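Local structure of alcohol dehydrogenase, zinc-containing (5YLN) at residues 6-9 / 15-18; 122-127 / 331-336. The protein binds zinc and probably oxidises alcohols with NAD+ as the hydride acceptor. All blocks are in the same frame, centred on the assembly; numbering follows the deposited sequence.

Contact 1. Residues 6-9 / 15-18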
ATOM      1  N   LYS A   6     -28.310  28.043 -18.601  1.00 40.70           N
ATOM      2  CA  LYS A   6     -27.307  28.646 -17.730  1.00 39.66           C
ATOM      3  C   LYS A   6     -26.361  27.573 -17.222  1.00 39.09           C
ATOM      4  O   LYS A   6     -26.768  26.426 -16.990  1.00 39.91           O
ATOM      5  CB  LYS A   6     -27.937  29.345 -16.521  1.00 37.14           C
ATOM      6  CG  LYS A   6     -28.952  30.468 -16.825  1.00 36.95           C
ATOM      7  CD  LYS A   6     -28.401  31.514 -17.736  1.00 44.24           C
ATOM      8  CE  LYS A   6     -27.582  32.552 -16.994  1.00 44.32           C
ATOM      9  NZ  LYS A   6     -27.429  33.783 -17.811  1.00 52.81           N
ATOM     10  N   ALA A   7     -25.106  27.972 -17.005  1.00 35.00           N
ATOM     11  CA  ALA A   7     -24.032  27.085 -16.573  1.00 34.30           C
ATOM     12  C   ALA A   7     -22.904  27.894 -15.930  1.00 34.44           C
ATOM     13  O   ALA A   7     -22.711  29.069 -16.246  1.00 40.73           O
ATOM     14  CB  ALA A   7     -23.496  26.274 -17.750  1.00 35.86           C
ATOM     15  N   TYR A   8     -22.166  27.252 -15.020  1.00 33.83           N
ATOM     16  CA  TYR A   8     -20.983  27.835 -14.383  1.00 33.91           C
ATOM     17  C   TYR A   8     -19.735  27.249 -15.037  1.00 39.93           C
ATOM     18  O   TYR A   8     -19.414  26.069 -14.845  1.00 33.01           O
ATOM     19  CB  TYR A   8     -20.977  27.588 -12.874  1.00 37.19           C
ATOM     20  CG  TYR A   8     -20.138  28.597 -12.110  1.00 34.54           C
ATOM     21  CD1 TYR A   8     -20.348  29.966 -12.278  1.00 37.61           C
ATOM     22  CD2 TYR A   8     -19.135  28.188 -11.228  1.00 33.45           C
ATOM     23  CE1 TYR A   8     -19.574  30.909 -11.588  1.00 38.97           C
ATOM     24  CE2 TYR A   8     -18.363  29.113 -10.519  1.00 33.83           C
ATOM     25  CZ  TYR A   8     -18.583  30.471 -10.704  1.00 42.01           C
ATOM     26  OH  TYR A   8     -17.819  31.386 -10.013  1.00 40.52           O
ATOM     27  N   THR A   9     -19.022  28.082 -15.788  1.00 40.75           N
ATOM     28  CA  THR A   9     -17.922  27.659 -16.642  1.00 44.69           C
ATOM     29  C   THR A   9     -16.592  28.139 -16.076  1.00 41.28           C
ATOM     30  O   THR A   9     -16.481  29.273 -15.605  1.00 40.23           O
ATOM     31  CB  THR A   9     -18.084  28.219 -18.064  1.00 34.84           C
ATOM     32  OG1 THR A   9     -18.077  29.652 -18.003  1.00 35.61           O
ATOM     33  CG2 THR A   9     -19.383  27.744 -18.720  1.00 34.81           C
ATOM     34  N   LEU A  15     -10.792  32.748 -12.746  1.00 47.57           N
ATOM     35  CA  LEU A  15     -12.042  33.268 -13.296  1.00 40.47           C
ATOM     36  C   LEU A  15     -12.971  32.127 -13.685  1.00 42.78           C
ATOM     37  O   LEU A  15     -12.640  31.316 -14.554  1.00 42.31           O
ATOM     38  CB  LEU A  15     -11.780  34.150 -14.508  1.00 42.46           C
ATOM     39  CG  LEU A  15     -12.988  34.799 -15.181  1.00 43.11           C
ATOM     40  CD1 LEU A  15     -13.693  35.762 -14.233  1.00 41.23           C
ATOM     41  CD2 LEU A  15     -12.552  35.520 -16.453  1.00 38.86           C
ATOM     42  N   ALA A  16     -14.141  32.086 -13.065  1.00 35.99           N
ATOM     43  CA  ALA A  16     -15.261  31.294 -13.540  1.00 49.16           C
ATOM     44  C   ALA A  16     -16.468  32.215 -13.677  1.00 49.94           C
ATOM     45  O   ALA A  16     -16.551  33.250 -13.010  1.00 45.54           O
ATOM     46  CB  ALA A  16     -15.570  30.127 -12.598  1.00 47.09           C
ATOM     47  N   SER A  17     -17.405  31.842 -14.549  1.00 44.51           N
ATOM     48  CA  SER A  17     -18.464  32.764 -14.936  1.00 39.80           C
ATOM     49  C   SER A  17     -19.769  32.016 -15.172  1.00 43.32           C
ATOM     50  O   SER A  17     -19.782  30.989 -15.857  1.00 42.02           O
ATOM     51  CB  SER A  17     -18.050  33.554 -16.192  1.00 41.91           C
ATOM     52  OG  SER A  17     -17.529  34.828 -15.844  1.00 57.64           O
ATOM     53  N   PHE A  18     -20.856  32.534 -14.591  1.00 43.14           N
ATOM     54  CA  PHE A  18     -22.220  32.054 -14.826  1.00 45.15           C
ATOM     55  C   PHE A  18     -22.720  32.640 -16.146  1.00 48.69           C
ATOM     56  O   PHE A  18     -22.957  33.852 -16.241  1.00 43.64           O
ATOM     57  CB  PHE A  18     -23.111  32.467 -13.650  1.00 47.52           C
ATOM     58  CG  PHE A  18     -24.484  31.832 -13.637  1.00 48.03           C
ATOM     59  CD1 PHE A  18     -24.629  30.453 -13.544  1.00 46.42           C
ATOM     60  CD2 PHE A  18     -25.632  32.612 -13.679  1.00 49.77           C
ATOM     61  CE1 PHE A  18     -25.889  29.874 -13.514  1.00 47.35           C
ATOM     62  CE2 PHE A  18     -26.892  32.032 -13.653  1.00 47.50           C
ATOM     63  CZ  PHE A  18     -27.016  30.665 -13.571  1.00 45.91           C
TER
HETATM   64  O   HOH W   1     -17.234  33.910 -10.630  1.00 48.32           O

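Contact 2. Residues 122-127 / 331-336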
ATOM      1  N   GLY A 122     -19.695  19.528 -16.785  1.00 30.45           N
ATOM      2  CA  GLY A 122     -20.152  18.980 -15.527  1.00 29.95           C
ATOM      3  C   GLY A 122     -21.550  19.429 -15.118  1.00 37.17           C
ATOM      4  O   GLY A 122     -22.385  19.809 -15.945  1.00 33.15           O
ATOM      5  N   MET A 123     -21.810  19.394 -13.812  1.00 38.00           N
ATOM      6  CA  MET A 123     -23.178  19.360 -13.291  1.00 34.13           C
ATOM      7  C   MET A 123     -23.677  20.691 -12.766  1.00 30.41           C
ATOM      8  O   MET A 123     -24.860  20.785 -12.422  1.00 30.77           O
ATOM      9  CB  MET A 123     -23.316  18.277 -12.213  1.00 32.20           C
ATOM     10  CG  MET A 123     -22.692  16.940 -12.605  1.00 33.36           C
ATOM     11  SD  MET A 123     -23.391  15.604 -11.618  1.00 40.71           S
ATOM     12  CE  MET A 123     -22.302  14.266 -12.054  1.00 33.96           C
ATOM     13  N   GLN A 124     -22.838  21.732 -12.748  1.00 30.77           N
ATOM     14  CA  GLN A 124     -23.275  23.063 -12.314  1.00 38.88           C
ATOM     15  C   GLN A 124     -23.882  23.814 -13.497  1.00 46.83           C
ATOM     16  O   GLN A 124     -23.318  24.778 -14.031  1.00 32.49           O
ATOM     17  CB  GLN A 124     -22.119  23.834 -11.690  1.00 36.13           C
ATOM     18  CG  GLN A 124     -21.834  23.310 -10.303  1.00 34.14           C
ATOM     19  CD  GLN A 124     -20.454  23.636  -9.796  1.00 35.12           C
ATOM     20  OE1 GLN A 124     -19.793  24.503 -10.327  1.00 31.62           O
ATOM     21  NE2 GLN A 124     -20.013  22.933  -8.757  1.00 34.69           N
ATOM     22  N   ALA A 125     -25.057  23.318 -13.899  1.00 40.51           N
ATOM     23  CA  ALA A 125     -25.809  23.786 -15.053  1.00 37.97           C
ATOM     24  C   ALA A 125     -27.219  23.227 -14.945  1.00 38.04           C
ATOM     25  O   ALA A 125     -27.515  22.411 -14.066  1.00 35.75           O
ATOM     26  CB  ALA A 125     -25.159  23.340 -16.363  1.00 34.83           C
ATOM     27  N   GLU A 126     -28.072  23.632 -15.894  1.00 33.05           N
ATOM     28  CA  GLU A 126     -29.464  23.188 -15.877  1.00 33.12           C
ATOM     29  C   GLU A 126     -29.610  21.747 -16.354  1.00 39.24           C
ATOM     30  O   GLU A 126     -30.408  20.983 -15.795  1.00 32.32           O
ATOM     31  CB  GLU A 126     -30.331  24.086 -16.752  1.00 33.94           C
ATOM     32  CG  GLU A 126     -30.558  25.488 -16.226  1.00 34.72           C
ATOM     33  CD  GLU A 126     -31.400  26.329 -17.198  1.00 35.39           C
ATOM     34  OE1 GLU A 126     -32.569  25.959 -17.428  1.00 43.45           O
ATOM     35  OE2 GLU A 126     -30.880  27.330 -17.747  1.00 38.49           O
ATOM     36  N   TYR A 127     -28.899  21.383 -17.422  1.00 33.35           N
ATOM     37  CA  TYR A 127     -28.979  20.060 -18.018  1.00 32.21           C
ATOM     38  C   TYR A 127     -27.574  19.505 -18.174  1.00 31.75           C
ATOM     39  O   TYR A 127     -26.597  20.253 -18.289  1.00 44.41           O
ATOM     40  CB  TYR A 127     -29.697  20.072 -19.384  1.00 32.77           C
ATOM     41  CG  TYR A 127     -31.122  20.595 -19.336  1.00 37.10           C
ATOM     42  CD1 TYR A 127     -31.401  21.960 -19.491  1.00 37.88           C
ATOM     43  CD2 TYR A 127     -32.188  19.734 -19.132  1.00 40.41           C
ATOM     44  CE1 TYR A 127     -32.714  22.430 -19.443  1.00 40.77           C
ATOM     45  CE2 TYR A 127     -33.507  20.199 -19.083  1.00 35.62           C
ATOM     46  CZ  TYR A 127     -33.761  21.534 -19.233  1.00 43.13           C
ATOM     47  OH  TYR A 127     -35.073  21.945 -19.167  1.00 50.58           O
ATOM     48  N   LYS A 331     -22.535  33.236  -5.347  1.00 37.98           N
ATOM     49  CA  LYS A 331     -22.545  33.339  -3.890  1.00 40.32           C
ATOM     50  C   LYS A 331     -22.180  32.014  -3.236  1.00 37.64           C
ATOM     51  O   LYS A 331     -21.526  31.998  -2.187  1.00 38.68           O
ATOM     52  CB  LYS A 331     -23.915  33.782  -3.386  1.00 41.75           C
ATOM     53  CG  LYS A 331     -24.259  35.240  -3.591  1.00 38.95           C
ATOM     54  CD  LYS A 331     -25.739  35.420  -3.317  1.00 47.87           C
ATOM     55  CE  LYS A 331     -26.214  36.836  -3.603  1.00 53.76           C
ATOM     56  NZ  LYS A 331     -26.010  37.709  -2.422  1.00 55.70           N
ATOM     57  N   ALA A 332     -22.632  30.897  -3.816  1.00 36.18           N
ATOM     58  CA  ALA A 332     -22.346  29.587  -3.232  1.00 38.18           C
ATOM     59  C   ALA A 332     -20.843  29.322  -3.196  1.00 38.23           C
ATOM     60  O   ALA A 332     -20.306  28.836  -2.195  1.00 42.47           O
ATOM     61  CB  ALA A 332     -23.068  28.481  -4.012  1.00 33.47           C
ATOM     62  N   TYR A 333     -20.152  29.633  -4.291  1.00 40.25           N
ATOM     63  CA  TYR A 333     -18.697  29.526  -4.327  1.00 34.50           C
ATOM     64  C   TYR A 333     -18.029  30.438  -3.304  1.00 37.25           C
ATOM     65  O   TYR A 333     -17.034  30.054  -2.677  1.00 37.75           O
ATOM     66  CB  TYR A 333     -18.197  29.857  -5.727  1.00 34.96           C
ATOM     67  CG  TYR A 333     -18.058  28.627  -6.579  1.00 36.82           C
ATOM     68  CD1 TYR A 333     -19.143  28.124  -7.293  1.00 32.96           C
ATOM     69  CD2 TYR A 333     -16.842  27.962  -6.668  1.00 32.80           C
ATOM     70  CE1 TYR A 333     -19.022  26.989  -8.073  1.00 32.42           C
ATOM     71  CE2 TYR A 333     -16.707  26.818  -7.448  1.00 32.26           C
ATOM     72  CZ  TYR A 333     -17.799  26.345  -8.151  1.00 32.07           C
ATOM     73  OH  TYR A 333     -17.677  25.222  -8.930  1.00 31.59           O
ATOM     74  N   GLU A 334     -18.543  31.658  -3.134  1.00 37.53           N
ATOM     75  CA  GLU A 334     -17.966  32.567  -2.147  1.00 38.61           C
ATOM     76  C   GLU A 334     -18.010  31.970  -0.744  1.00 43.33           C
ATOM     77  O   GLU A 334     -17.049  32.101   0.023  1.00 41.03           O
ATOM     78  CB  GLU A 334     -18.703  33.908  -2.167  1.00 36.10           C
ATOM     79  CG  GLU A 334     -18.299  34.828  -1.028  1.00 67.33           C
ATOM     80  CD  GLU A 334     -16.855  35.316  -1.135  1.00 71.53           C
ATOM     81  OE1 GLU A 334     -16.295  35.337  -2.260  1.00 64.19           O
ATOM     82  OE2 GLU A 334     -16.287  35.683  -0.081  1.00 79.90           O
ATOM     83  N   VAL A 335     -19.121  31.310  -0.392  1.00 43.51           N
ATOM     84  CA  VAL A 335     -19.277  30.750   0.949  1.00 42.89           C
ATOM     85  C   VAL A 335     -18.384  29.529   1.122  1.00 44.61           C
ATOM     86  O   VAL A 335     -17.707  29.368   2.143  1.00 50.95           O
ATOM     87  CB  VAL A 335     -20.754  30.399   1.204  1.00 43.22           C
ATOM     88  CG1 VAL A 335     -20.880  29.439   2.383  1.00 35.18           C
ATOM     89  CG2 VAL A 335     -21.611  31.680   1.410  1.00 41.81           C
ATOM     90  N   PHE A 336     -18.377  28.649   0.118  1.00 37.18           N
ATOM     91  CA  PHE A 336     -17.584  27.427   0.182  1.00 37.38           C
ATOM     92  C   PHE A 336     -16.084  27.719   0.251  1.00 36.70           C
ATOM     93  O   PHE A 336     -15.367  27.130   1.067  1.00 38.05           O
ATOM     94  CB  PHE A 336     -17.909  26.547  -1.024  1.00 44.82           C
ATOM     95  CG  PHE A 336     -17.309  25.175  -0.955  1.00 31.22           C
ATOM     96  CD1 PHE A 336     -17.658  24.303   0.071  1.00 30.81           C
ATOM     97  CD2 PHE A 336     -16.429  24.750  -1.929  1.00 31.00           C
ATOM     98  CE1 PHE A 336     -17.109  23.034   0.141  1.00 34.53           C
ATOM     99  CE2 PHE A 336     -15.897  23.455  -1.885  1.00 37.85           C
ATOM    100  CZ  PHE A 336     -16.237  22.603  -0.846  1.00 38.27           C
TER

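Contact 1. Residues 6-9 / 15-18
Tyr8 and Phe18 face each other across an antiparallel hairpin as a non-hydrogen-bonded pair, with side chains on the same face of the sheet. Their rings do not stack on one another. Each runs along the opposite strand instead. Phe18 turns toward Lys6, with CG anti to the backbone N (chi1 -170°). Its CZ lies 3.4 Å from Lys6 CB. The two side chains cross at about a right angle. The lysine chain bends at chi2 and chi3, which brings CE to 3.5 Å from Phe18 CE2. Beyond the ring, Lys6 NZ forms a salt bridge with Asp20.

Tyr8 leans the other way, obliquely along the backbone at Ser17 and Phe18. Its CZ comes 3.6 Å from Ala16 CB. A water joins Tyr8 OH, at 2.7 Å, to Ala16 O, to which it donates.

Thr9 and Ser17 form the next, hydrogen-bonded pair. Ser17 N donates to Thr9 O at 2.9 Å. In return, two groups of Thr9 grip Ser17 O. Thr9 N gives a nearly straight bond (176°) from above the carbonyl plane. Thr9 OG1 is 3.0 Å from Ser17 O, in that plane and on a lone pair. The OG1 bond adds a side-chain tie to the backbone pairing.

The segments belong to the beta hairpin of strands 4-12 and 15-22. Helix 329-337 packs against the Tyr8 and Phe18 face through Ile329, and its Tyr333 meets the Tyr8 ring. Ala7 rests on Ile61 and Ala125 of neighbouring loops.

Contact 2. Residues 122-127 / 331-336
Gln124 OE1 sits at the edge of the Tyr333 ring, in the ring plane. The amide and ring planes stand 78° apart. Neither group lies over the other within this contact. Elsewhere, the Tyr333 side chain touches Asp45, Leu46 and Ile49 of helix 43-50.

Tyr333 OH donates to Gln124 OE1 over 2.6 Å. The hydroxyl lies in the amide plane, on a lone pair of OE1, with a C=O...donor angle of 114°. The side chains come from opposite directions. Gln124 extends beyond CG, which carries its amide away from the loop toward the helix.

Gln124 is the centre of an inverse gamma turn in the loop before strand 127-129. The bond links this loop, in the GroES-like part of the family fold, to helix 329-337, which comes about 200 residues later. The site is buried. Gln124 is about 7 Å, between side chains, from the zinc ligands Cys42 and His64, so it belongs to the surroundings of that metal site without being a ligand.

The other end of the amide is held too: Gln124 NE2 donates to Thr40 O, and weakly to Asp45, which with the OE1 bond fixes the turn of the amide.

Contact 1 comes first along the chain and closes before contact 2 opens. Their centres are 8 Å apart, on the same side of the chain's centre. The loop 122-127 runs beside strand 4-12. Probable backbone hydrogen bonding of Tyr8 N to Gln124 O, at 2.9 Å, and a probable bond from Lys6 N to Glu126 OE2 join them. On the helix side, Tyr8 CE2 packs 3.3 Å from Tyr333 CE1. Tyr8 therefore touches both halves of contact 2. Together the contacts bring the N-terminal hairpin, the loop before strand 127-129 and the late helix 329-337 into one packed region, whose Gln124 end lies near the Cys42 and His64 zinc site.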